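Local atomic coordinates of xyloglucan-specific endo-beta-1,4-glucanase (Uncultured bacterium, PDB entry 4W88), a protein that hydrolyses internal beta-1,4-glucosidic bonds in the backbone of xyloglucan, as a glycoside hydrolase of family 5 with a TIM-barrel fold. Residues N20-T25 with N32-W37; P40-E45 with K85-Y90; I60-A65 with I98-H103; P72-S77 with C121-A126. The protein carries 1 engineered substitution. All blocks are in the same frame, centred on the assembly; numbering follows the deposited sequence. Where two conformers were deposited one is given.

The four contacts follow the first three strands of a closed (beta/alpha)8 barrel and the loops and helices that come after them. Interaction 3 is the most central, about 8 Å from the centre of the chain; its His103 hydrogen-bonds a bound Tris, probably a crystallisation additive. The Asp23 side chain of interaction 1 lies about 4 Å from the same Tris, and the side chains of His103 and Asn20 about 8 and 9 Å from a bound glucose. Asp23 O and Thr63 OG1, 2.7 Å apart, join interactions 1 and 3. Glu34 OE2 reaches Thr42 OG1 at 2.7 Å, tying interaction 1 to interaction 2. Interaction 4, on the surface, meets interaction 3 where Phe64 packs against Ile76.

Interaction 1: N20-T25 with N32-W37; sequences NTLDAT and NAETSW
Ala24 lies against the indole of Trp37: its CA stands 3.6 Å from the centroid of the six-membered ring, almost on the ring normal, and its CB is 3.4 Å from CD2 over the same face. Thr25 continues this cover with its backbone N, while its OG1 approaches CZ2 obliquely. The amide of Asn20 sits at the ring edge, CG 3.6 Å from CE3, with amide and indole planes 75° apart. At the other end Glu34 runs alongside Thr21 and Leu22. With CG anti to the backbone N (chi1 -178°) and the chain extended, its CG packs 3.7 Å from Thr21 CG2 and its CD 3.7 Å from Leu22 CD2. No direct hydrogen bond crosses; one water instead donates to Asn20 O and Glu34 O and accepts from Trp37 N, and a second joins Asn20 ND2 to Trp37 O. Behind this shell, a type I turn from Thr21 to Ala24 is braced by the Asp23 carboxylate, whose OD2 takes Asn20 N and whose OD1 takes Thr21 N at 2.7 Å. Ser36 OG bonds back to Ala33 O. Glu34 OE1 forms a salt bridge with Arg83, and OE2 accepts from Thr42. Cutting Glu34 back to an alanine is likely to leave Arg83 and Thr42 OG1 without their carboxylate mate and to strip the cover from Thr21 CG2 and Leu22 CD2. Both segments belong to the loop between strand 15-18 and helix 44-53; Leu22 and Ala33 rest on Trp80 of helix 78-92, and Asn20 and Asp23 on Trp304 of strand 300-305.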
loop_
_atom_site.group_PDB
_atom_site.type_symbol
_atom_site.label_atom_id
_atom_site.label_comp_id
_atom_site.label_asym_id
_atom_site.label_seq_id
_atom_site.Cartn_x
_atom_site.Cartn_y
_atom_site.Cartn_z
ATOM N N ASN A 20 -6.677 -8.346 2.909
ATOM C CA ASN A 20 -7.536 -9.050 3.882
ATOM C C ASN A 20 -6.925 -10.398 4.314
ATOM O O ASN A 20 -7.652 -11.412 4.419
ATOM C CB ASN A 20 -8.983 -9.224 3.360
ATOM C CG ASN A 20 -9.826 -7.971 3.527
ATOM O OD1 ASN A 20 -9.306 -6.824 3.676
ATOM N ND2 ASN A 20 -11.110 -8.134 3.432
ATOM N N THR A 21 -5.585 -10.373 4.423
ATOM C CA THR A 21 -4.770 -11.613 4.648
ATOM C C THR A 21 -3.891 -11.383 5.876
ATOM O O THR A 21 -4.439 -11.444 6.985
ATOM C CB THR A 21 -4.103 -12.020 3.341
ATOM O OG1 THR A 21 -5.082 -12.077 2.284
ATOM C CG2 THR A 21 -3.388 -13.295 3.423
ATOM N N LEU A 22 -2.605 -11.037 5.718
ATOM C CA LEU A 22 -1.776 -10.784 6.885
ATOM C C LEU A 22 -2.168 -9.479 7.621
ATOM O O LEU A 22 -1.744 -9.242 8.758
ATOM C CB LEU A 22 -0.324 -10.807 6.516
ATOM C CG LEU A 22 0.147 -12.140 5.915
ATOM C CD1 LEU A 22 1.603 -11.973 5.556
ATOM C CD2 LEU A 22 0.027 -13.282 6.899
ATOM N N ASP A 23 -2.970 -8.655 6.959
ATOM C CA ASP A 23 -3.526 -7.430 7.495
ATOM C C ASP A 23 -4.768 -7.654 8.313
ATOM O O ASP A 23 -5.190 -6.746 9.039
ATOM C CB ASP A 23 -3.854 -6.399 6.389
ATOM C CG ASP A 23 -4.561 -7.013 5.170
ATOM O OD1 ASP A 23 -4.147 -8.097 4.644
ATOM O OD2 ASP A 23 -5.533 -6.351 4.681
ATOM N N ALA A 24 -5.356 -8.832 8.191
ATOM C CA ALA A 24 -6.521 -9.154 8.989
ATOM C C ALA A 24 -6.204 -9.178 10.490
ATOM O O ALA A 24 -5.144 -9.598 10.899
ATOM C CB ALA A 24 -7.115 -10.482 8.545
ATOM N N THR A 25 -7.181 -8.817 11.307
ATOM C CA THR A 25 -6.942 -8.509 12.745
ATOM C C THR A 25 -7.642 -9.465 13.692
ATOM O O THR A 25 -7.582 -9.286 14.912
ATOM C CB THR A 25 -7.423 -7.102 13.049
ATOM O OG1 THR A 25 -8.842 -7.020 12.868
ATOM C CG2 THR A 25 -6.641 -6.061 12.220
ATOM N N ASN A 32 -3.138 -17.714 12.844
ATOM C CA ASN A 32 -4.450 -17.842 12.329
ATOM C C ASN A 32 -5.121 -16.521 11.964
ATOM O O ASN A 32 -6.185 -16.515 11.311
ATOM C CB ASN A 32 -5.315 -18.667 13.254
ATOM C CG ASN A 32 -4.819 -20.076 13.322
ATOM O OD1 ASN A 32 -4.410 -20.698 12.299
ATOM N ND2 ASN A 32 -4.767 -20.575 14.504
ATOM N N ALA A 33 -4.468 -15.398 12.353
ATOM C CA ALA A 33 -4.952 -14.067 11.905
ATOM C C ALA A 33 -5.086 -14.019 10.401
ATOM O O ALA A 33 -6.013 -13.381 9.862
ATOM C CB ALA A 33 -4.028 -12.954 12.368
ATOM N N GLU A 34 -4.173 -14.729 9.716
ATOM C CA GLU A 34 -4.133 -14.732 8.259
ATOM C C GLU A 34 -5.451 -15.133 7.579
ATOM O O GLU A 34 -5.810 -14.548 6.569
ATOM C CB GLU A 34 -2.997 -15.608 7.742
ATOM C CG GLU A 34 -2.881 -15.617 6.222
ATOM C CD GLU A 34 -1.676 -16.356 5.704
ATOM O OE1 GLU A 34 -0.967 -16.991 6.555
ATOM O OE2 GLU A 34 -1.448 -16.392 4.463
ATOM N N THR A 35 -6.179 -16.063 8.200
ATOM C CA THR A 35 -7.394 -16.616 7.658
ATOM C C THR A 35 -8.627 -16.074 8.356
ATOM O O THR A 35 -9.745 -16.500 8.060
ATOM C CB THR A 35 -7.378 -18.147 7.733
ATOM O OG1 THR A 35 -7.174 -18.556 9.099
ATOM C CG2 THR A 35 -6.268 -18.692 6.879
ATOM N N SER A 36 -8.427 -15.117 9.271
ATOM C CA SER A 36 -9.502 -14.668 10.196
ATOM C C SER A 36 -10.589 -13.863 9.458
ATOM O O SER A 36 -11.660 -13.692 9.961
ATOM C CB SER A 36 -8.901 -13.876 11.375
ATOM O OG SER A 36 -8.367 -12.626 10.990
ATOM N N TRP A 37 -10.279 -13.368 8.270
ATOM C CA TRP A 37 -11.266 -12.624 7.489
ATOM C C TRP A 37 -11.735 -13.393 6.275
ATOM O O TRP A 37 -12.252 -12.817 5.294
ATOM C CB TRP A 37 -10.735 -11.251 7.118
ATOM C CG TRP A 37 -10.603 -10.249 8.234
ATOM C CD1 TRP A 37 -11.023 -10.410 9.509
ATOM C CD2 TRP A 37 -10.124 -8.899 8.143
ATOM N NE1 TRP A 37 -10.836 -9.249 10.208
ATOM C CE2 TRP A 37 -10.251 -8.328 9.405
ATOM C CE3 TRP A 37 -9.574 -8.135 7.125
ATOM C CZ2 TRP A 37 -9.889 -7.028 9.682
ATOM C CZ3 TRP A 37 -9.205 -6.838 7.382
ATOM C CH2 TRP A 37 -9.331 -6.290 8.659
HETATM O O HOH W 1 -8.315 -13.633 5.986
HETATM O O HOH W 2 -11.939 -10.915 3.049
#

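Interaction 2: P40-E45 with K85-Y90; sequences PKTTQE and KEVVDY
The Tyr90 ring is sandwiched between two pieces of backbone. Over one face lie Gln44 N, 3.5 Å above the plane and near its centre, and Thr43 C, displaced toward the rim; the opposite face is covered by Glu86 O of its own helix, 3.4 Å above the plane. The Gln44 chain runs antiparallel to the tyrosine side chain, its amide plane turned 78° from the ring plane. A chi1 of -177° swings Gln44 CG away from its own N, and the bend at chi2 turns the amide back along the tyrosine, setting OE1 3.4 Å from Tyr90 CD1 and bringing NE2 to the main chain. There NE2 donates to Tyr90 O at 2.9 Å with an angle of 165° at the hydrogen; the acceptor lies close to the amide plane, whereas the donor is tilted out of the carbonyl plane. NE2 also bonds to Asp48 OD1, and OE1 to Asn93 ND2; together these would limit rotation of the amide. Thr42 CG2 makes looser apolar contacts with Tyr90 CE2 and with Val87 CG1, the latter at 4.4 Å. The phenol OH has Arg83 as its main polar partner, and a water bound to Thr42 O lies 3.2 Å from Tyr90 OH. Glu86 OE1 forms a salt bridge with the same Arg83. Thr43 is the N-cap of helix 44-53, its OG1 accepting from Ile46 N. The loop and first turn of helix 44-53 thus pack on helix 78-92 in the outer layer of the TIM barrel, with Thr42 and Val87 both touching Leu18 of the inner strand 15-18.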
loop_
_atom_site.group_PDB
_atom_site.type_symbol
_atom_site.label_atom_id
_atom_site.label_comp_id
_atom_site.label_asym_id
_atom_site.label_seq_id
_atom_site.Cartn_x
_atom_site.Cartn_y
_atom_site.Cartn_z
ATOM N N PRO A 40 -8.126 -17.898 2.280
ATOM C CA PRO A 40 -7.309 -19.097 2.550
ATOM C C PRO A 40 -5.862 -18.759 2.902
ATOM O O PRO A 40 -5.354 -17.652 2.592
ATOM C CB PRO A 40 -7.338 -19.827 1.219
ATOM C CG PRO A 40 -7.525 -18.741 0.203
ATOM C CD PRO A 40 -8.364 -17.673 0.844
ATOM N N LYS A 41 -5.184 -19.665 3.533
ATOM C CA LYS A 41 -3.779 -19.458 3.834
ATOM C C LYS A 41 -3.021 -19.251 2.475
ATOM O O LYS A 41 -3.219 -19.990 1.473
ATOM C CB LYS A 41 -3.238 -20.639 4.589
ATOM C CG LYS A 41 -1.763 -20.543 4.936
ATOM C CD LYS A 41 -1.259 -21.659 5.862
ATOM C CE LYS A 41 0.252 -21.494 5.952
ATOM N NZ LYS A 41 0.789 -22.577 6.742
ATOM N N THR A 42 -2.149 -18.250 2.432
ATOM C CA THR A 42 -1.424 -17.937 1.192
ATOM C C THR A 42 -0.463 -19.089 0.893
ATOM O O THR A 42 0.172 -19.698 1.826
ATOM C CB THR A 42 -0.667 -16.611 1.383
ATOM O OG1 THR A 42 -1.585 -15.621 1.853
ATOM C CG2 THR A 42 -0.117 -16.119 0.098
ATOM N N THR A 43 -0.347 -19.379 -0.390
ATOM C CA THR A 43 0.566 -20.423 -0.856
ATOM C C THR A 43 1.505 -19.866 -1.961
ATOM O O THR A 43 1.235 -18.790 -2.548
ATOM C CB THR A 43 -0.195 -21.548 -1.496
ATOM O OG1 THR A 43 -0.914 -21.009 -2.623
ATOM C CG2 THR A 43 -1.107 -22.198 -0.505
ATOM N N GLN A 44 2.612 -20.583 -2.214
ATOM C CA GLN A 44 3.483 -20.271 -3.337
ATOM C C GLN A 44 2.682 -20.159 -4.671
ATOM O O GLN A 44 2.910 -19.264 -5.457
ATOM C CB GLN A 44 4.615 -21.291 -3.448
ATOM C CG GLN A 44 5.626 -21.021 -4.550
ATOM C CD GLN A 44 6.492 -19.863 -4.247
ATOM O OE1 GLN A 44 7.307 -19.912 -3.314
ATOM N NE2 GLN A 44 6.344 -18.824 -4.993
ATOM N N GLU A 45 1.709 -21.059 -4.851
ATOM C CA GLU A 45 0.913 -21.117 -6.037
ATOM C C GLU A 45 0.048 -19.865 -6.210
ATOM O O GLU A 45 -0.131 -19.371 -7.347
ATOM C CB GLU A 45 0.014 -22.351 -6.062
ATOM C CG GLU A 45 0.770 -23.672 -6.209
ATOM C CD GLU A 45 1.199 -24.320 -4.900
ATOM O OE1 GLU A 45 1.245 -23.667 -3.821
ATOM O OE2 GLU A 45 1.510 -25.546 -4.916
ATOM N N LYS A 85 7.771 -13.663 6.843
ATOM C CA LYS A 85 8.934 -13.961 6.010
ATOM C C LYS A 85 8.620 -15.060 4.942
ATOM O O LYS A 85 9.074 -14.967 3.801
ATOM C CB LYS A 85 10.061 -14.390 6.913
ATOM C CG LYS A 85 11.307 -14.800 6.209
ATOM C CD LYS A 85 12.548 -14.966 7.159
ATOM C CE LYS A 85 13.080 -13.595 7.493
ATOM N NZ LYS A 85 14.487 -13.705 8.099
ATOM N N GLU A 86 7.834 -16.086 5.291
ATOM C CA GLU A 86 7.433 -17.131 4.337
ATOM C C GLU A 86 6.677 -16.544 3.149
ATOM O O GLU A 86 6.870 -16.961 2.053
ATOM C CB GLU A 86 6.528 -18.167 4.941
ATOM C CG GLU A 86 7.133 -19.137 5.835
ATOM C CD GLU A 86 6.218 -20.324 5.956
ATOM O OE1 GLU A 86 5.085 -20.218 6.264
ATOM O OE2 GLU A 86 6.658 -21.421 5.718
ATOM N N VAL A 87 5.795 -15.585 3.419
ATOM C CA VAL A 87 4.969 -14.988 2.385
ATOM C C VAL A 87 5.805 -14.082 1.485
ATOM O O VAL A 87 5.707 -14.156 0.247
ATOM C CB VAL A 87 3.769 -14.275 2.994
ATOM C CG1 VAL A 87 2.974 -13.611 1.909
ATOM C CG2 VAL A 87 2.866 -15.315 3.662
ATOM N N VAL A 88 6.662 -13.274 2.120
ATOM C CA VAL A 88 7.595 -12.434 1.347
ATOM C C VAL A 88 8.417 -13.397 0.448
ATOM O O VAL A 88 8.697 -13.092 -0.723
ATOM C CB VAL A 88 8.491 -11.625 2.266
ATOM C CG1 VAL A 88 9.666 -10.948 1.555
ATOM C CG2 VAL A 88 7.609 -10.534 2.921
ATOM N N ASP A 89 8.913 -14.504 1.035
ATOM C CA ASP A 89 9.759 -15.421 0.287
ATOM C C ASP A 89 9.063 -16.075 -0.877
ATOM O O ASP A 89 9.729 -16.352 -1.896
ATOM C CB ASP A 89 10.294 -16.506 1.213
ATOM C CG ASP A 89 11.344 -16.021 2.165
ATOM O OD1 ASP A 89 11.861 -14.902 2.030
ATOM O OD2 ASP A 89 11.763 -16.857 2.974
ATOM N N TYR A 90 7.728 -16.300 -0.823
ATOM C CA TYR A 90 7.002 -16.721 -2.039
ATOM C C TYR A 90 7.272 -15.770 -3.239
ATOM O O TYR A 90 7.543 -16.218 -4.378
ATOM C CB TYR A 90 5.523 -16.794 -1.840
ATOM C CG TYR A 90 4.981 -17.758 -0.798
ATOM C CD1 TYR A 90 5.573 -18.987 -0.559
ATOM C CD2 TYR A 90 3.831 -17.453 -0.118
ATOM C CE1 TYR A 90 5.074 -19.854 0.404
ATOM C CE2 TYR A 90 3.322 -18.325 0.832
ATOM C CZ TYR A 90 3.944 -19.473 1.138
ATOM O OH TYR A 90 3.413 -20.304 2.084
HETATM O O HOH W 3 3.616 -21.926 7.223
HETATM O O HOH W 4 0.936 -22.288 2.517
#

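Interaction 3: I60-A65 with I98-H103; sequences IPVTFA and IILDTH
A single parallel bridge pairs Ile60 with Leu100, where Ile60 N donates to Ile99 O at 2.8 Å in a nearly straight bond, and the end-to-end directions of the touching parts differ by 37°. Beyond that bridge a side chain takes over: Asp101 OD1 accepts Val62 N at 3.0 Å, nearly in line with its C-O bond. The other oxygen, OD2, offers its syn lone pair to His103 ND1 at 2.7 Å, the carboxylate oxygen lying in the imidazole plane. Pro61 CB rests over one face of that imidazole, 3.6 Å from the centroid, in a CH-pi contact. Two apolar pairs cross the contact: Ile60 CD1 meets Ile98 CG2, and Val62 CG2 meets Leu100 CD1 at 3.6 Å. Phe64 turns its edge to Asp101 O, with CE2 3.5 Å away; this carbonyl is buried there and finds no hydrogen-bond partner. Phe64 CD2 touches Thr102 CG2. Behind these, Thr63 OG1 bonds with Asp23 O, and Thr102 OG1 with Gly146 O. Asp101 therefore grips a neighbouring backbone N-H with one oxygen and the histidine with the other, fixing the imidazole's rotation and presenting NE2 to the bound Tris at the mouth of the barrel.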
loop_
_atom_site.group_PDB
_atom_site.type_symbol
_atom_site.label_atom_id
_atom_site.label_comp_id
_atom_site.label_asym_id
_atom_site.label_seq_id
_atom_site.Cartn_x
_atom_site.Cartn_y
_atom_site.Cartn_z
ATOM N N ILE A 60 2.340 -6.702 0.321
ATOM C CA ILE A 60 1.963 -7.627 1.358
ATOM C C ILE A 60 1.639 -6.809 2.569
ATOM O O ILE A 60 2.527 -6.410 3.368
ATOM C CB ILE A 60 3.108 -8.599 1.658
ATOM C CG1 ILE A 60 3.487 -9.386 0.366
ATOM C CG2 ILE A 60 2.733 -9.580 2.766
ATOM C CD1 ILE A 60 4.760 -10.188 0.382
ATOM N N PRO A 61 0.355 -6.456 2.704
ATOM C CA PRO A 61 -0.023 -5.684 3.891
ATOM C C PRO A 61 -0.036 -6.579 5.111
ATOM O O PRO A 61 -0.538 -7.699 5.067
ATOM C CB PRO A 61 -1.411 -5.202 3.547
ATOM C CG PRO A 61 -1.926 -6.156 2.533
ATOM C CD PRO A 61 -0.757 -6.665 1.775
ATOM N N VAL A 62 0.487 -6.049 6.208
ATOM C CA VAL A 62 0.612 -6.819 7.430
ATOM C C VAL A 62 0.195 -5.958 8.633
ATOM O O VAL A 62 0.694 -4.845 8.788
ATOM C CB VAL A 62 2.019 -7.311 7.687
ATOM C CG1 VAL A 62 2.061 -8.192 8.900
ATOM C CG2 VAL A 62 2.558 -8.102 6.504
ATOM N N THR A 63 -0.669 -6.487 9.490
ATOM C CA THR A 63 -1.003 -5.784 10.721
ATOM C C THR A 63 -0.273 -6.518 11.819
ATOM O O THR A 63 -0.484 -7.724 12.061
ATOM C CB THR A 63 -2.554 -5.763 11.026
ATOM O OG1 THR A 63 -3.204 -5.140 9.876
ATOM C CG2 THR A 63 -2.819 -4.951 12.273
ATOM N N PHE A 64 0.557 -5.768 12.531
ATOM C CA PHE A 64 1.412 -6.390 13.556
ATOM C C PHE A 64 0.838 -6.318 14.954
ATOM O O PHE A 64 1.159 -7.159 15.773
ATOM C CB PHE A 64 2.758 -5.683 13.526
ATOM C CG PHE A 64 3.541 -6.045 12.311
ATOM C CD1 PHE A 64 4.298 -7.238 12.310
ATOM C CD2 PHE A 64 3.507 -5.264 11.176
ATOM C CE1 PHE A 64 5.013 -7.595 11.166
ATOM C CE2 PHE A 64 4.228 -5.681 10.011
ATOM C CZ PHE A 64 4.956 -6.877 10.011
ATOM N N ALA A 65 0.011 -5.289 15.216
ATOM C CA ALA A 65 -0.422 -4.967 16.553
ATOM C C ALA A 65 -0.675 -6.184 17.492
ATOM O O ALA A 65 -0.096 -6.261 18.605
ATOM C CB ALA A 65 -1.657 -4.060 16.536
ATOM N N ILE A 98 8.490 -6.163 -4.343
ATOM C CA ILE A 98 7.712 -6.435 -3.150
ATOM C C ILE A 98 7.590 -5.183 -2.296
ATOM O O ILE A 98 8.622 -4.514 -2.069
ATOM C CB ILE A 98 8.346 -7.548 -2.285
ATOM C CG1 ILE A 98 8.637 -8.772 -3.143
ATOM C CG2 ILE A 98 7.431 -7.894 -1.102
ATOM C CD1 ILE A 98 9.597 -9.772 -2.511
ATOM N N ILE A 99 6.423 -4.950 -1.751
ATOM C CA ILE A 99 6.283 -3.993 -0.676
ATOM C C ILE A 99 5.757 -4.681 0.540
ATOM O O ILE A 99 4.724 -5.293 0.495
ATOM C CB ILE A 99 5.363 -2.801 -1.037
ATOM C CG1 ILE A 99 5.908 -2.010 -2.233
ATOM C CG2 ILE A 99 5.061 -1.948 0.180
ATOM C CD1 ILE A 99 4.898 -0.956 -2.739
ATOM N N LEU A 100 6.499 -4.529 1.631
ATOM C CA LEU A 100 6.062 -4.917 2.978
ATOM C C LEU A 100 5.653 -3.648 3.756
ATOM O O LEU A 100 6.454 -2.719 3.865
ATOM C CB LEU A 100 7.203 -5.549 3.752
ATOM C CG LEU A 100 6.914 -6.000 5.168
ATOM C CD1 LEU A 100 5.814 -7.049 5.244
ATOM C CD2 LEU A 100 8.241 -6.459 5.806
ATOM N N ASP A 101 4.414 -3.597 4.261
ATOM C CA ASP A 101 4.006 -2.479 5.079
ATOM C C ASP A 101 3.739 -2.854 6.539
ATOM O O ASP A 101 3.888 -4.025 6.922
ATOM C CB ASP A 101 2.812 -1.733 4.469
ATOM C CG ASP A 101 1.429 -2.330 4.761
ATOM O OD1 ASP A 101 1.298 -3.260 5.535
ATOM O OD2 ASP A 101 0.421 -1.703 4.188
ATOM N N THR A 102 3.384 -1.846 7.342
ATOM C CA THR A 102 2.506 -2.072 8.499
ATOM C C THR A 102 1.129 -1.545 8.053
ATOM O O THR A 102 1.039 -0.594 7.255
ATOM C CB THR A 102 2.986 -1.373 9.781
ATOM O OG1 THR A 102 2.768 0.073 9.751
ATOM C CG2 THR A 102 4.406 -1.694 10.110
ATOM N N HIS A 103 0.063 -2.108 8.605
ATOM C CA HIS A 103 -1.237 -1.938 8.024
ATOM C C HIS A 103 -2.267 -1.380 9.040
ATOM O O HIS A 103 -2.207 -0.171 9.305
ATOM C CB HIS A 103 -1.695 -3.154 7.216
ATOM C CG HIS A 103 -2.584 -2.765 6.071
ATOM N ND1 HIS A 103 -2.080 -2.235 4.893
ATOM C CD2 HIS A 103 -3.928 -2.839 5.905
ATOM C CE1 HIS A 103 -3.088 -1.993 4.071
ATOM N NE2 HIS A 103 -4.208 -2.348 4.663
#

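Interaction 4: P72-S77 with C121-A126; sequences PEYTIS and CEELAA. Engineered in segment 72-77: Thr75 (natural residue Pro).
A chi1 of -63° lays the Tyr74 ring on helix 117-134, while Glu123, its chi1 of 179° carrying CG to the far side of CB from the backbone N, extends from that helix and passes across the ring at about a right angle. Its CG lies over the ring, 3.6 Å from the centroid and close to the normal, a CH-pi contact. Farther out the carboxylate stacks on the same face, toward the rim: its plane is 14° from that of the ring, and Glu123 CD stands 3.3 Å from Tyr74 CE1. OE1 lies above CD1, also at 3.3 Å. At the ring edge Ala126 CB approaches CD2 at 4.0 Å, and the same methyl group touches Glu73 O at 3.9 Å. The Gln130 side chain, one turn along, ties the loop to the helix: NE2 donates to Tyr74 O and Ala126 O, and OE1 accepts from Ile76 N. The Glu123 side chain also touches Leu68 and Trp109. A serine in place of Tyr74 would probably uncover the length of Glu123 and leave a gap beside Ala126. The CH-pi packing of CG and the methyl contact of Ala126 probably supply the attraction, whereas the carboxylate lies on the ring without a clear bond across the segments; Tyr74 thus covers one side of the buried Glu123.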
loop_
_atom_site.group_PDB
_atom_site.type_symbol
_atom_site.label_atom_id
_atom_site.label_comp_id
_atom_site.label_asym_id
_atom_site.label_seq_id
_atom_site.Cartn_x
_atom_site.Cartn_y
_atom_site.Cartn_z
ATOM N N PRO A 72 8.253 -1.493 26.239
ATOM C CA PRO A 72 8.773 -0.717 25.099
ATOM C C PRO A 72 9.451 -1.523 23.970
ATOM O O PRO A 72 9.824 -0.947 22.947
ATOM C CB PRO A 72 9.809 0.190 25.744
ATOM C CG PRO A 72 10.323 -0.635 26.889
ATOM C CD PRO A 72 9.184 -1.464 27.392
ATOM N N GLU A 73 9.629 -2.829 24.149
ATOM C CA GLU A 73 10.271 -3.660 23.133
ATOM C C GLU A 73 9.374 -3.972 21.929
ATOM O O GLU A 73 9.852 -4.010 20.803
ATOM C CB GLU A 73 10.793 -4.963 23.725
ATOM C CG GLU A 73 11.860 -4.761 24.828
ATOM C CD GLU A 73 11.292 -4.505 26.196
ATOM O OE1 GLU A 73 10.058 -4.633 26.459
ATOM O OE2 GLU A 73 12.104 -4.224 27.077
ATOM N N TYR A 74 8.085 -4.129 22.206
ATOM C CA TYR A 74 7.123 -4.460 21.198
ATOM C C TYR A 74 7.606 -5.670 20.350
ATOM O O TYR A 74 7.551 -5.629 19.114
ATOM C CB TYR A 74 6.822 -3.253 20.317
ATOM C CG TYR A 74 6.211 -2.101 21.028
ATOM C CD1 TYR A 74 4.886 -2.112 21.437
ATOM C CD2 TYR A 74 6.924 -0.945 21.202
ATOM C CE1 TYR A 74 4.366 -1.011 22.098
ATOM C CE2 TYR A 74 6.391 0.179 21.811
ATOM C CZ TYR A 74 5.097 0.144 22.252
ATOM O OH TYR A 74 4.424 1.213 22.835
ATOM N N THR A 75 8.149 -6.682 21.016
ATOM C CA THR A 75 8.744 -7.790 20.305
ATOM C C THR A 75 7.661 -8.511 19.436
ATOM O O THR A 75 6.586 -8.893 19.927
ATOM C CB THR A 75 9.323 -8.800 21.290
ATOM O OG1 THR A 75 10.292 -8.127 22.013
ATOM C CG2 THR A 75 9.955 -10.042 20.582
ATOM N N ILE A 76 7.967 -8.687 18.167
ATOM C CA ILE A 76 7.075 -9.400 17.258
ATOM C C ILE A 76 7.149 -10.902 17.549
ATOM O O ILE A 76 8.257 -11.511 17.607
ATOM C CB ILE A 76 7.406 -9.114 15.791
ATOM C CG1 ILE A 76 7.461 -7.589 15.444
ATOM C CG2 ILE A 76 6.472 -9.865 14.872
ATOM C CD1 ILE A 76 8.088 -7.304 14.099
ATOM N N SER A 77 5.982 -11.513 17.769
ATOM C CA SER A 77 5.928 -12.945 18.064
ATOM C C SER A 77 6.703 -13.695 16.985
ATOM O O SER A 77 6.524 -13.448 15.794
ATOM C CB SER A 77 4.488 -13.429 18.083
ATOM O OG SER A 77 4.442 -14.717 18.631
ATOM N N CYS A 121 6.245 7.489 17.729
ATOM C CA CYS A 121 7.484 7.344 17.052
ATOM C C CYS A 121 8.279 6.122 17.537
ATOM O O CYS A 121 8.910 5.420 16.714
ATOM C CB CYS A 121 8.349 8.619 17.196
ATOM S SG CYS A 121 7.827 9.927 16.093
ATOM N N GLU A 122 8.296 5.949 18.854
ATOM C CA GLU A 122 9.080 4.916 19.469
ATOM C C GLU A 122 8.526 3.525 19.110
ATOM O O GLU A 122 9.318 2.577 18.796
ATOM C CB GLU A 122 9.147 5.100 20.991
ATOM C CG GLU A 122 9.992 6.302 21.333
ATOM C CD GLU A 122 9.924 6.735 22.772
ATOM O OE1 GLU A 122 9.605 5.946 23.676
ATOM O OE2 GLU A 122 10.362 7.918 22.965
ATOM N N GLU A 123 7.197 3.421 19.122
ATOM C CA GLU A 123 6.576 2.133 18.753
ATOM C C GLU A 123 6.879 1.811 17.255
ATOM O O GLU A 123 7.261 0.690 16.925
ATOM C CB GLU A 123 5.083 2.042 19.061
ATOM C CG GLU A 123 4.526 0.704 18.633
ATOM C CD GLU A 123 3.228 0.243 19.305
ATOM O OE1 GLU A 123 2.832 -0.926 19.079
ATOM O OE2 GLU A 123 2.639 1.040 20.062
ATOM N N LEU A 124 6.659 2.780 16.380
ATOM C CA LEU A 124 6.931 2.567 14.945
ATOM C C LEU A 124 8.376 2.130 14.696
ATOM O O LEU A 124 8.639 1.195 13.938
ATOM C CB LEU A 124 6.620 3.836 14.160
ATOM C CG LEU A 124 6.685 3.759 12.624
ATOM C CD1 LEU A 124 5.663 2.798 12.056
ATOM C CD2 LEU A 124 6.532 5.093 11.944
ATOM N N ALA A 125 9.302 2.821 15.343
ATOM C CA ALA A 125 10.721 2.521 15.189
ATOM C C ALA A 125 11.052 1.127 15.748
ATOM O O ALA A 125 11.881 0.405 15.162
ATOM C CB ALA A 125 11.564 3.593 15.873
ATOM N N ALA A 126 10.498 0.776 16.906
ATOM C CA ALA A 126 10.733 -0.515 17.446
ATOM C C ALA A 126 10.294 -1.687 16.563
ATOM O O ALA A 126 10.991 -2.734 16.477
ATOM C CB ALA A 126 10.140 -0.638 18.830
#